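PDB 3GIR: aminomethyltransferase from Bartonella henselae, which belongs to the aminomethyltransferase family and pairs a folate-binding-type domain with a C-terminal barrel domain. Local coordinates for residues Leu70-His75 with Asp252-Glu257; Leu98-Pro103 with Phe161-Gln166; Ile126-Ile131 with Ala146-Ala151; Ile131-Ala136 with Asp207-Arg212. All coordinates share one frame; numbering follows the deposited sequence. Where two conformers were deposited one is given.

In the fold
All four contacts lie within the folate-binding domain. Contact 1 joins helices 65-74 and 248-257 and closes the widest loop of chain; contacts 2, 3 and 4 are nested within it. Contact 1 stands apart, its centre about 23 Å from that of contact 3 and about 36 Å from that of contact 2, and the side chain of T72 is about 12 Å from the bound sodium ion. The other three gather round strand 126-136: contacts 3 and 4 share I131 on it, while helix 94-101 and the residue just past it pack against the strand, L98 CD1 lying 3.9 Å from L132 CD1 and L102 CD2 3.7 Å from L130 CD1.

Contact 1 (Leu70-His75 with Asp252-Glu257); sequences LHTRAH and DSLRLE
R73 reaches from helix 65-74 over L254 to the carboxylate of E257 on helix 248-257. The segment axes come no closer than 10.8 Å, at 57°, so long side chains span the gap. From CB, the R73 chain passes L254 through CG, 3.8 Å from L254 CD2, and a bend at chi2 (-136°) turns the rest along the leucine. The guanidinium then lies with one face on that methyl, CD2 sitting over its centre 3.7 Å from R73 CZ. At its edge, NE and NH2 both donate side-on to a single oxygen: R73 NE is 3.1 Å and R73 NH2 2.9 Å from E257 OE1. The two groups are nearly coplanar, 17° apart. NH2 adds a weak bond to the carbonyl oxygen of L254, while NH1 turns to E218 in a second salt bridge. The other methyl of L254, CD1, meets T72 CG2 at 3.8 Å; the hydroxyl of T72 bonds back to E68 O within its own helix. E257 OE2 accepts from the backbone N of F347. With a carboxylate on two of its nitrogens and another on the third, the rotation of the guanidinium is fixed, and its charge is probably well balanced in this largely buried helix-helix interface.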
loop_
_atom_site.group_PDB
_atom_site.type_symbol
_atom_site.label_atom_id
_atom_site.label_comp_id
_atom_site.label_asym_id
_atom_site.label_seq_id
_atom_site.Cartn_x
_atom_site.Cartn_y
_atom_site.Cartn_z
ATOM N N LEU A 70 -11.614 8.384 -11.742
ATOM C CA LEU A 70 -12.071 7.844 -13.010
ATOM C C LEU A 70 -10.995 7.953 -14.076
ATOM O O LEU A 70 -10.833 7.007 -14.849
ATOM C CB LEU A 70 -13.397 8.496 -13.435
ATOM C CG LEU A 70 -14.597 8.231 -12.511
ATOM C CD1 LEU A 70 -15.771 9.235 -12.878
ATOM C CD2 LEU A 70 -15.058 6.785 -12.466
ATOM N N HIS A 71 -10.240 9.040 -14.069
ATOM C CA HIS A 71 -9.130 9.210 -15.006
ATOM C C HIS A 71 -8.104 8.089 -14.939
ATOM O O HIS A 71 -7.631 7.569 -15.971
ATOM C CB HIS A 71 -8.476 10.599 -14.874
ATOM C CG HIS A 71 -7.369 10.803 -15.863
ATOM N ND1 HIS A 71 -7.603 11.312 -17.124
ATOM C CD2 HIS A 71 -6.047 10.512 -15.799
ATOM C CE1 HIS A 71 -6.447 11.363 -17.778
ATOM N NE2 HIS A 71 -5.494 10.862 -17.012
ATOM N N THR A 72 -7.783 7.647 -13.718
ATOM C CA THR A 72 -6.798 6.615 -13.495
ATOM C C THR A 72 -7.259 5.301 -14.070
ATOM O O THR A 72 -6.478 4.555 -14.645
ATOM C CB THR A 72 -6.427 6.482 -11.971
ATOM O OG1 THR A 72 -5.978 7.754 -11.463
ATOM C CG2 THR A 72 -5.379 5.463 -11.693
ATOM N N ARG A 73 -8.549 5.016 -13.924
ATOM C CA ARG A 73 -9.071 3.740 -14.415
ATOM C C ARG A 73 -9.252 3.729 -15.953
ATOM O O ARG A 73 -9.337 2.635 -16.535
ATOM C CB ARG A 73 -10.336 3.365 -13.706
ATOM C CG ARG A 73 -10.159 3.030 -12.209
ATOM C CD ARG A 73 -10.914 1.800 -11.771
ATOM N NE ARG A 73 -10.963 1.623 -10.345
ATOM C CZ ARG A 73 -9.959 1.149 -9.614
ATOM N NH1 ARG A 73 -8.846 0.734 -10.179
ATOM N NH2 ARG A 73 -10.063 1.123 -8.311
ATOM N N ALA A 74 -9.358 4.899 -16.555
ATOM C CA ALA A 74 -9.584 5.038 -18.022
ATOM C C ALA A 74 -8.335 5.353 -18.835
ATOM O O ALA A 74 -8.298 5.065 -20.059
ATOM C CB ALA A 74 -10.674 6.082 -18.249
ATOM N N HIS A 75 -7.302 5.921 -18.187
ATOM C CA HIS A 75 -6.187 6.561 -18.860
ATOM C C HIS A 75 -4.887 6.282 -18.087
ATOM O O HIS A 75 -4.535 5.136 -17.892
ATOM C CB HIS A 75 -6.444 8.077 -19.083
ATOM C CG HIS A 75 -7.601 8.353 -19.982
ATOM N ND1 HIS A 75 -7.607 7.992 -21.325
ATOM C CD2 HIS A 75 -8.821 8.874 -19.714
ATOM C CE1 HIS A 75 -8.795 8.285 -21.833
ATOM N NE2 HIS A 75 -9.554 8.813 -20.879
ATOM N N ASP A 252 -6.736 7.156 -2.307
ATOM C CA ASP A 252 -7.474 6.381 -1.323
ATOM C C ASP A 252 -8.718 5.638 -1.881
ATOM O O ASP A 252 -8.924 4.491 -1.528
ATOM C CB ASP A 252 -7.862 7.302 -0.117
ATOM C CG ASP A 252 -8.209 6.483 1.108
ATOM O OD1 ASP A 252 -7.377 5.660 1.535
ATOM O OD2 ASP A 252 -9.393 6.585 1.540
ATOM N N SER A 253 -9.544 6.273 -2.714
ATOM C CA SER A 253 -10.710 5.631 -3.272
ATOM C C SER A 253 -10.306 4.508 -4.208
ATOM O O SER A 253 -10.934 3.404 -4.268
ATOM C CB SER A 253 -11.687 6.615 -3.919
ATOM O OG SER A 253 -11.051 7.463 -4.875
ATOM N N LEU A 254 -9.215 4.729 -4.945
ATOM C CA LEU A 254 -8.726 3.668 -5.812
ATOM C C LEU A 254 -8.301 2.446 -5.044
ATOM O O LEU A 254 -8.658 1.287 -5.437
ATOM C CB LEU A 254 -7.609 4.153 -6.747
ATOM C CG LEU A 254 -8.009 5.169 -7.806
ATOM C CD1 LEU A 254 -6.748 5.944 -8.221
ATOM C CD2 LEU A 254 -8.689 4.538 -9.068
ATOM N N ARG A 255 -7.414 2.619 -4.072
ATOM C CA ARG A 255 -6.924 1.513 -3.324
ATOM C C ARG A 255 -8.028 0.788 -2.561
ATOM O O ARG A 255 -7.970 -0.441 -2.426
ATOM C CB ARG A 255 -5.755 1.910 -2.412
ATOM C CG ARG A 255 -6.116 2.796 -1.203
ATOM C CD ARG A 255 -6.417 1.937 -0.050
ATOM N NE ARG A 255 -6.946 2.759 1.029
ATOM C CZ ARG A 255 -7.395 2.314 2.207
ATOM N NH1 ARG A 255 -7.385 1.045 2.545
ATOM N NH2 ARG A 255 -7.824 3.231 3.080
ATOM N N LEU A 256 -8.975 1.530 -2.033
ATOM C CA LEU A 256 -10.067 0.932 -1.265
ATOM C C LEU A 256 -10.991 0.105 -2.142
ATOM O O LEU A 256 -11.312 -1.044 -1.806
ATOM C CB LEU A 256 -10.791 2.038 -0.489
ATOM C CG LEU A 256 -11.985 1.661 0.404
ATOM C CD1 LEU A 256 -11.624 0.432 1.269
ATOM C CD2 LEU A 256 -12.500 2.901 1.172
ATOM N N GLU A 257 -11.326 0.599 -3.319
ATOM C CA GLU A 257 -12.015 -0.255 -4.374
ATOM C C GLU A 257 -11.262 -1.550 -4.680
ATOM O O GLU A 257 -11.845 -2.592 -4.928
ATOM C CB GLU A 257 -12.242 0.538 -5.650
ATOM C CG GLU A 257 -13.361 1.475 -5.601
ATOM C CD GLU A 257 -13.617 2.138 -6.931
ATOM O OE1 GLU A 257 -12.716 2.049 -7.803
ATOM O OE2 GLU A 257 -14.684 2.770 -7.113
#

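Contact 2 (Leu98-Pro103 with Phe161-Gln166); sequences LSYALP and FGFECQ
Y100 and F163 bring together the last turn of helix 94-101, which leaves helical geometry at L102, and an irregular segment leading into strand 166-169. The second backbone is bent rather than regular: E164 is the centre of an inverse gamma turn, with a weak bond of 3.0 Å from C165 N to F163 O. Both aromatic residues send their CB toward the opposing segment. The outer corner of the F163 ring, CE2 and CZ, reaches the near side of the tyrosine: CE2 is 3.7 Å from Y100 CD2, and CZ is 3.9 Å from Y100 CB. Y100 CD2 lies at the edge of the phenylalanine ring, near its plane, whereas F163 CE2 comes to the tyrosine ring obliquely. Centroids 5.9 Å apart and planes at 37° make this an inclined aromatic pair, with the two side chains crossing at about a right angle. In Y100, CG is anti to the backbone N (chi1 171°), which swings the ring so that CD2 meets the phenylalanine. F163 also touches E96, one turn earlier on the helix. The arrangement is surface packing of a connecting loop on a helix end, where the link from helix 149-159 to edge strand 166-169 of the five-stranded antiparallel sheet passes beside helix 94-101.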
loop_
_atom_site.group_PDB
_atom_site.type_symbol
_atom_site.label_atom_id
_atom_site.label_comp_id
_atom_site.label_asym_id
_atom_site.label_seq_id
_atom_site.Cartn_x
_atom_site.Cartn_y
_atom_site.Cartn_z
ATOM N N LEU A 98 17.518 -10.566 5.881
ATOM C CA LEU A 98 16.130 -10.367 5.436
ATOM C C LEU A 98 15.230 -11.484 5.865
ATOM O O LEU A 98 14.089 -11.243 6.253
ATOM C CB LEU A 98 16.043 -10.040 3.925
ATOM C CG LEU A 98 16.545 -8.623 3.632
ATOM C CD1 LEU A 98 16.788 -8.570 2.105
ATOM C CD2 LEU A 98 15.535 -7.536 4.093
ATOM N N SER A 99 15.753 -12.711 5.848
ATOM C CA SER A 99 14.931 -13.863 6.283
ATOM C C SER A 99 14.729 -13.934 7.786
ATOM O O SER A 99 13.856 -14.629 8.247
ATOM C CB SER A 99 15.572 -15.157 5.760
ATOM O OG SER A 99 15.825 -15.091 4.399
ATOM N N TYR A 100 15.508 -13.194 8.544
ATOM C CA TYR A 100 15.255 -12.992 9.969
ATOM C C TYR A 100 14.342 -11.809 10.245
ATOM O O TYR A 100 13.382 -11.876 11.025
ATOM C CB TYR A 100 16.576 -12.809 10.666
ATOM C CG TYR A 100 16.442 -12.375 12.099
ATOM C CD1 TYR A 100 15.890 -13.223 13.052
ATOM C CD2 TYR A 100 16.851 -11.136 12.515
ATOM C CE1 TYR A 100 15.744 -12.827 14.354
ATOM C CE2 TYR A 100 16.743 -10.739 13.835
ATOM C CZ TYR A 100 16.189 -11.628 14.768
ATOM O OH TYR A 100 16.007 -11.250 16.070
ATOM N N ALA A 101 14.608 -10.696 9.551
ATOM C CA ALA A 101 13.847 -9.481 9.821
ATOM C C ALA A 101 12.418 -9.576 9.411
ATOM O O ALA A 101 11.534 -9.002 10.059
ATOM C CB ALA A 101 14.511 -8.194 9.164
ATOM N N LEU A 102 12.187 -10.257 8.284
ATOM C CA LEU A 102 10.848 -10.342 7.669
ATOM C C LEU A 102 10.479 -11.795 7.445
ATOM O O LEU A 102 11.390 -12.612 7.195
ATOM C CB LEU A 102 10.842 -9.675 6.294
ATOM C CG LEU A 102 11.260 -8.219 6.258
ATOM C CD1 LEU A 102 11.407 -7.705 4.797
ATOM C CD2 LEU A 102 10.254 -7.311 7.037
ATOM N N PRO A 103 9.166 -12.070 7.328
ATOM C CA PRO A 103 8.743 -13.466 7.052
ATOM C C PRO A 103 8.814 -13.827 5.565
ATOM O O PRO A 103 7.796 -14.099 4.927
ATOM C CB PRO A 103 7.299 -13.503 7.573
ATOM C CG PRO A 103 6.824 -12.085 7.361
ATOM C CD PRO A 103 8.031 -11.187 7.562
ATOM N N PHE A 161 21.887 -5.939 13.537
ATOM C CA PHE A 161 23.095 -5.869 14.415
ATOM C C PHE A 161 23.992 -7.109 14.270
ATOM O O PHE A 161 25.229 -6.996 14.178
ATOM C CB PHE A 161 22.700 -5.764 15.871
ATOM C CG PHE A 161 22.301 -4.394 16.347
ATOM C CD1 PHE A 161 22.633 -3.223 15.673
ATOM C CD2 PHE A 161 21.529 -4.294 17.484
ATOM C CE1 PHE A 161 22.255 -1.975 16.200
ATOM C CE2 PHE A 161 21.196 -3.045 17.977
ATOM C CZ PHE A 161 21.525 -1.947 17.335
ATOM N N GLY A 162 23.394 -8.276 14.260
ATOM C CA GLY A 162 24.214 -9.484 14.109
ATOM C C GLY A 162 24.781 -9.770 12.721
ATOM O O GLY A 162 25.707 -10.606 12.554
ATOM N N PHE A 163 24.281 -9.089 11.689
ATOM C CA PHE A 163 24.544 -9.551 10.337
ATOM C C PHE A 163 25.514 -8.687 9.611
ATOM O O PHE A 163 25.620 -7.485 9.861
ATOM C CB PHE A 163 23.225 -9.594 9.503
ATOM C CG PHE A 163 22.240 -10.586 9.984
ATOM C CD1 PHE A 163 22.280 -11.900 9.527
ATOM C CD2 PHE A 163 21.263 -10.237 10.899
ATOM C CE1 PHE A 163 21.365 -12.810 10.005
ATOM C CE2 PHE A 163 20.410 -11.125 11.359
ATOM C CZ PHE A 163 20.452 -12.425 10.876
ATOM N N GLU A 164 26.240 -9.286 8.691
ATOM C CA GLU A 164 27.172 -8.490 7.848
ATOM C C GLU A 164 26.408 -7.965 6.640
ATOM O O GLU A 164 26.419 -8.513 5.553
ATOM C CB GLU A 164 28.411 -9.268 7.411
ATOM C CG GLU A 164 29.455 -8.331 6.779
ATOM C CD GLU A 164 30.700 -9.017 6.283
ATOM O OE1 GLU A 164 30.757 -10.267 6.264
ATOM O OE2 GLU A 164 31.636 -8.284 5.900
ATOM N N CYS A 165 25.707 -6.888 6.882
ATOM C CA CYS A 165 24.814 -6.282 5.893
ATOM C C CYS A 165 24.668 -4.828 6.306
ATOM O O CYS A 165 24.800 -4.508 7.499
ATOM C CB CYS A 165 23.442 -6.998 5.905
ATOM S SG CYS A 165 22.211 -6.407 4.686
ATOM N N GLN A 166 24.335 -3.967 5.352
ATOM C CA GLN A 166 24.032 -2.580 5.657
ATOM C C GLN A 166 22.579 -2.243 5.255
ATOM O O GLN A 166 22.088 -2.801 4.294
ATOM C CB GLN A 166 24.968 -1.654 4.881
ATOM C CG GLN A 166 26.469 -1.814 5.236
ATOM C CD GLN A 166 26.798 -1.576 6.704
ATOM O OE1 GLN A 166 27.509 -2.382 7.338
ATOM N NE2 GLN A 166 26.302 -0.469 7.253
#

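Contact 3 (Ile126-Ile131 with Ala146-Ala151); sequences ILDDLI and AGNAQA
D128 and N148 set their flat end groups steeply against each other, carboxylate and amide planes 74° apart and the side chains crossing at a slant. Both residues direct CB toward the opposite segment, and their CA atoms, 6.6 Å apart, are the nearest pair between the two backbones. In D128, CG stands anti to the backbone N (chi1 -154°), which carries the carboxylate across to the asparagine. The asparagine lies against it along its length: N148 CB is 3.4 Å from D128 OD2, and the amide carbon N148 CG is 3.7 Å from D128 CG. The modelled N148 OD1 comes within 2.9 Å of D128 OD1, but the amide is probably turned over in the model, so the chemistry of that approach remains unsettled. D128 OD2 is accounted for differently, accepting the backbone N-H of N145, just before the 146-151 segment. D152, on helix 149-159, brings a like charge close to the same oxygen. L127, where the chain turns a corner, adds a little cover. The contact thus joins strand 126-136, near the corner at L127, to the turn that leads from strand 139-144 into helix 149-159. D128 is buried, and its carboxylate is tied through OD2 to a main-chain donor, with a second acidic group close to that oxygen and the asparagine packed alongside.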
loop_
_atom_site.group_PDB
_atom_site.type_symbol
_atom_site.label_atom_id
_atom_site.label_comp_id
_atom_site.label_asym_id
_atom_site.label_seq_id
_atom_site.Cartn_x
_atom_site.Cartn_y
_atom_site.Cartn_z
ATOM N N ILE A 126 1.552 -6.017 13.085
ATOM C CA ILE A 126 2.180 -5.477 11.884
ATOM C C ILE A 126 2.710 -4.087 12.145
ATOM O O ILE A 126 1.966 -3.091 12.231
ATOM C CB ILE A 126 1.208 -5.499 10.691
ATOM C CG1 ILE A 126 0.813 -6.928 10.301
ATOM C CG2 ILE A 126 1.871 -4.819 9.395
ATOM C CD1 ILE A 126 -0.401 -7.000 9.377
ATOM N N LEU A 127 4.042 -3.960 12.279
ATOM C CA LEU A 127 4.667 -2.637 12.439
ATOM C C LEU A 127 4.533 -1.790 11.147
ATOM O O LEU A 127 4.388 -0.578 11.223
ATOM C CB LEU A 127 6.172 -2.798 12.742
ATOM C CG LEU A 127 6.401 -3.504 14.106
ATOM C CD1 LEU A 127 7.882 -3.972 14.322
ATOM C CD2 LEU A 127 6.006 -2.469 15.228
ATOM N N ASP A 128 4.631 -2.441 10.000
ATOM C CA ASP A 128 4.494 -1.813 8.677
ATOM C C ASP A 128 4.349 -2.892 7.654
ATOM O O ASP A 128 4.894 -3.986 7.802
ATOM C CB ASP A 128 5.677 -0.905 8.308
ATOM C CG ASP A 128 5.288 0.210 7.290
ATOM O OD1 ASP A 128 4.062 0.327 7.041
ATOM O OD2 ASP A 128 6.227 0.802 6.677
ATOM N N ASP A 129 3.621 -2.591 6.594
ATOM C CA ASP A 129 3.660 -3.475 5.422
ATOM C C ASP A 129 4.627 -2.885 4.411
ATOM O O ASP A 129 4.884 -1.661 4.434
ATOM C CB ASP A 129 2.289 -3.837 4.855
ATOM C CG ASP A 129 1.455 -2.731 4.415
ATOM O OD1 ASP A 129 1.676 -1.518 4.707
ATOM O OD2 ASP A 129 0.424 -3.124 3.730
ATOM N N LEU A 130 5.248 -3.775 3.626
ATOM C CA LEU A 130 6.437 -3.361 2.852
ATOM C C LEU A 130 6.410 -4.114 1.547
ATOM O O LEU A 130 5.841 -5.170 1.496
ATOM C CB LEU A 130 7.711 -3.785 3.666
ATOM C CG LEU A 130 8.017 -3.275 5.060
ATOM C CD1 LEU A 130 9.138 -4.006 5.851
ATOM C CD2 LEU A 130 8.381 -1.781 5.003
ATOM N N ILE A 131 7.123 -3.638 0.520
ATOM C CA ILE A 131 7.432 -4.409 -0.646
ATOM C C ILE A 131 8.944 -4.559 -0.695
ATOM O O ILE A 131 9.717 -3.564 -0.606
ATOM C CB ILE A 131 6.975 -3.781 -1.981
ATOM C CG1 ILE A 131 5.516 -3.338 -1.897
ATOM C CG2 ILE A 131 7.318 -4.688 -3.142
ATOM C CD1 ILE A 131 4.589 -4.504 -1.732
ATOM N N ALA A 146 5.089 6.093 4.512
ATOM C CA ALA A 146 5.501 7.378 5.000
ATOM C C ALA A 146 5.505 7.512 6.521
ATOM O O ALA A 146 6.488 7.971 7.106
ATOM C CB ALA A 146 4.632 8.459 4.338
ATOM N N GLY A 147 4.440 7.112 7.146
ATOM C CA GLY A 147 4.332 7.327 8.600
ATOM C C GLY A 147 5.267 6.507 9.449
ATOM O O GLY A 147 5.508 6.790 10.623
ATOM N N ASN A 148 5.759 5.439 8.850
ATOM C CA ASN A 148 6.550 4.441 9.516
ATOM C C ASN A 148 7.976 4.372 9.094
ATOM O O ASN A 148 8.719 3.511 9.556
ATOM C CB ASN A 148 5.929 3.044 9.268
ATOM C CG ASN A 148 4.500 2.923 9.755
ATOM O OD1 ASN A 148 3.631 2.358 9.065
ATOM N ND2 ASN A 148 4.238 3.473 10.906
ATOM N N ALA A 149 8.415 5.249 8.217
ATOM C CA ALA A 149 9.739 5.116 7.572
ATOM C C ALA A 149 10.856 5.201 8.614
ATOM O O ALA A 149 11.781 4.401 8.608
ATOM C CB ALA A 149 9.888 6.217 6.527
ATOM N N GLN A 150 10.765 6.176 9.491
ATOM C CA GLN A 150 11.807 6.346 10.511
ATOM C C GLN A 150 11.852 5.178 11.472
ATOM O O GLN A 150 12.943 4.657 11.722
ATOM C CB GLN A 150 11.608 7.651 11.254
ATOM C CG GLN A 150 12.715 8.045 12.194
ATOM C CD GLN A 150 12.480 9.488 12.797
ATOM O OE1 GLN A 150 11.401 9.785 13.354
ATOM N NE2 GLN A 150 13.487 10.359 12.674
ATOM N N ALA A 151 10.709 4.773 12.009
ATOM C CA ALA A 151 10.621 3.569 12.897
ATOM C C ALA A 151 11.025 2.289 12.218
ATOM O O ALA A 151 11.711 1.475 12.835
ATOM C CB ALA A 151 9.194 3.370 13.426
#

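Contact 4 (Ile131-Ala136 with Asp207-Arg212); sequences ILTRLA and DWFITR
Strands 131-136 and 209-211 pass at 10.4 Å with their directions 121° apart, too distant for backbone pairing, and F209 reaches across the interval between them. Its CG lies anti to the backbone N (chi1 173°), and the ring runs out toward T133, which comes from the opposite direction. T133 meets the far end of the ring: OG1 sits at the ring edge, in its plane, 3.6 Å from F209 CZ, and CG2 is 3.9 Å from F209 CE1. That hydroxyl is hydrogen-bonded to S114 OG, so its place beside the ring is also tied to strand 114-120. The two strands belong to different sheets of the folate-binding domain, 131-136 to an antiparallel five-stranded sheet and 209-211 to a mixed six-stranded one, and the phenylalanine bridges the two sheets. M141, on the neighbouring strand 139-144, also packs on F209. L135 approaches the same ring obliquely, crossing it with CD2 3.8 Å from F209 CE1 and 4.0 Å from F209 CD1. T211 makes a lesser touch, its methyl CG2 4.3 Å from T133 OG1, while its own hydroxyl bonds to S213.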
loop_
_atom_site.group_PDB
_atom_site.type_symbol
_atom_site.label_atom_id
_atom_site.label_comp_id
_atom_site.label_asym_id
_atom_site.label_seq_id
_atom_site.Cartn_x
_atom_site.Cartn_y
_atom_site.Cartn_z
ATOM N N ILE A 131 7.123 -3.638 0.520
ATOM C CA ILE A 131 7.432 -4.409 -0.646
ATOM C C ILE A 131 8.944 -4.559 -0.695
ATOM O O ILE A 131 9.717 -3.564 -0.606
ATOM C CB ILE A 131 6.975 -3.781 -1.981
ATOM C CG1 ILE A 131 5.516 -3.338 -1.897
ATOM C CG2 ILE A 131 7.318 -4.688 -3.142
ATOM C CD1 ILE A 131 4.589 -4.504 -1.732
ATOM N N LEU A 132 9.363 -5.835 -0.810
ATOM C CA LEU A 132 10.781 -6.235 -0.897
ATOM C C LEU A 132 11.078 -6.680 -2.335
ATOM O O LEU A 132 10.351 -7.524 -2.867
ATOM C CB LEU A 132 11.022 -7.399 0.051
ATOM C CG LEU A 132 12.426 -8.063 -0.008
ATOM C CD1 LEU A 132 13.537 -7.160 0.467
ATOM C CD2 LEU A 132 12.457 -9.342 0.764
ATOM N N THR A 133 12.128 -6.129 -2.943
ATOM C CA THR A 133 12.559 -6.495 -4.319
ATOM C C THR A 133 13.994 -6.862 -4.297
ATOM O O THR A 133 14.780 -6.194 -3.640
ATOM C CB THR A 133 12.373 -5.285 -5.268
ATOM O OG1 THR A 133 10.988 -4.904 -5.232
ATOM C CG2 THR A 133 12.709 -5.682 -6.719
ATOM N N ARG A 134 14.334 -7.998 -4.892
ATOM C CA ARG A 134 15.729 -8.382 -5.035
ATOM C C ARG A 134 16.297 -7.759 -6.282
ATOM O O ARG A 134 15.671 -7.849 -7.361
ATOM C CB ARG A 134 15.862 -9.884 -5.091
ATOM C CG ARG A 134 17.286 -10.350 -5.053
ATOM C CD ARG A 134 17.366 -11.819 -4.891
ATOM N NE ARG A 134 18.703 -12.196 -4.393
ATOM C CZ ARG A 134 18.957 -13.453 -3.999
ATOM N NH1 ARG A 134 18.033 -14.389 -4.118
ATOM N NH2 ARG A 134 20.160 -13.757 -3.520
ATOM N N LEU A 135 17.421 -7.096 -6.122
ATOM C CA LEU A 135 18.077 -6.373 -7.231
ATOM C C LEU A 135 19.339 -7.059 -7.738
ATOM O O LEU A 135 19.664 -6.917 -8.919
ATOM C CB LEU A 135 18.387 -4.948 -6.830
ATOM C CG LEU A 135 17.139 -4.043 -6.706
ATOM C CD1 LEU A 135 17.616 -2.669 -6.182
ATOM C CD2 LEU A 135 16.389 -4.022 -8.054
ATOM N N ALA A 136 19.946 -7.869 -6.870
ATOM C CA ALA A 136 21.202 -8.574 -7.192
ATOM C C ALA A 136 21.373 -9.696 -6.168
ATOM O O ALA A 136 20.565 -9.873 -5.260
ATOM C CB ALA A 136 22.393 -7.629 -7.183
ATOM N N ASP A 207 20.988 4.527 -9.664
ATOM C CA ASP A 207 20.131 5.206 -8.691
ATOM C C ASP A 207 18.639 5.321 -9.126
ATOM O O ASP A 207 17.873 5.973 -8.435
ATOM C CB ASP A 207 20.694 6.569 -8.275
ATOM C CG ASP A 207 22.012 6.452 -7.442
ATOM O OD1 ASP A 207 22.359 5.356 -6.993
ATOM O OD2 ASP A 207 22.646 7.488 -7.178
ATOM N N TRP A 208 18.245 4.666 -10.208
ATOM C CA TRP A 208 16.846 4.649 -10.604
ATOM C C TRP A 208 16.328 3.240 -10.265
ATOM O O TRP A 208 17.070 2.269 -10.306
ATOM C CB TRP A 208 16.657 4.855 -12.119
ATOM C CG TRP A 208 16.767 6.232 -12.613
ATOM C CD1 TRP A 208 17.799 7.047 -12.465
ATOM C CD2 TRP A 208 15.840 6.880 -13.498
ATOM N NE1 TRP A 208 17.554 8.239 -13.114
ATOM C CE2 TRP A 208 16.349 8.166 -13.738
ATOM C CE3 TRP A 208 14.580 6.549 -13.981
ATOM C CZ2 TRP A 208 15.678 9.081 -14.550
ATOM C CZ3 TRP A 208 13.910 7.460 -14.785
ATOM C CH2 TRP A 208 14.475 8.708 -15.045
ATOM N N PHE A 209 15.041 3.130 -9.923
ATOM C CA PHE A 209 14.416 1.822 -9.626
ATOM C C PHE A 209 13.024 1.855 -10.195
ATOM O O PHE A 209 12.269 2.763 -9.850
ATOM C CB PHE A 209 14.453 1.627 -8.091
ATOM C CG PHE A 209 13.723 0.437 -7.556
ATOM C CD1 PHE A 209 13.951 -0.820 -8.023
ATOM C CD2 PHE A 209 12.790 0.602 -6.529
ATOM C CE1 PHE A 209 13.266 -1.942 -7.491
ATOM C CE2 PHE A 209 12.146 -0.496 -5.966
ATOM C CZ PHE A 209 12.356 -1.774 -6.502
ATOM N N ILE A 210 12.657 0.929 -11.105
ATOM C CA ILE A 210 11.330 0.903 -11.667
ATOM C C ILE A 210 10.727 -0.445 -11.383
ATOM O O ILE A 210 11.378 -1.486 -11.616
ATOM C CB ILE A 210 11.332 1.153 -13.190
ATOM C CG1 ILE A 210 11.874 2.582 -13.440
ATOM C CG2 ILE A 210 9.944 0.907 -13.831
ATOM C CD1 ILE A 210 11.924 2.983 -14.961
ATOM N N THR A 211 9.482 -0.429 -10.920
ATOM C CA THR A 211 8.715 -1.648 -10.658
ATOM C C THR A 211 7.373 -1.590 -11.394
ATOM O O THR A 211 6.837 -0.500 -11.641
ATOM C CB THR A 211 8.464 -1.924 -9.157
ATOM O OG1 THR A 211 7.680 -0.826 -8.613
ATOM C CG2 THR A 211 9.771 -2.130 -8.317
ATOM N N ARG A 212 6.869 -2.753 -11.802
ATOM C CA ARG A 212 5.537 -2.855 -12.367
ATOM C C ARG A 212 4.620 -3.274 -11.222
ATOM O O ARG A 212 4.445 -4.440 -10.902
ATOM C CB ARG A 212 5.499 -3.825 -13.562
ATOM C CG ARG A 212 4.206 -3.762 -14.316
ATOM C CD ARG A 212 4.251 -4.463 -15.696
ATOM N NE ARG A 212 3.297 -3.963 -16.595
ATOM C CZ ARG A 212 3.431 -3.985 -17.918
ATOM N NH1 ARG A 212 4.534 -4.485 -18.459
ATOM N NH2 ARG A 212 2.527 -3.471 -18.671
#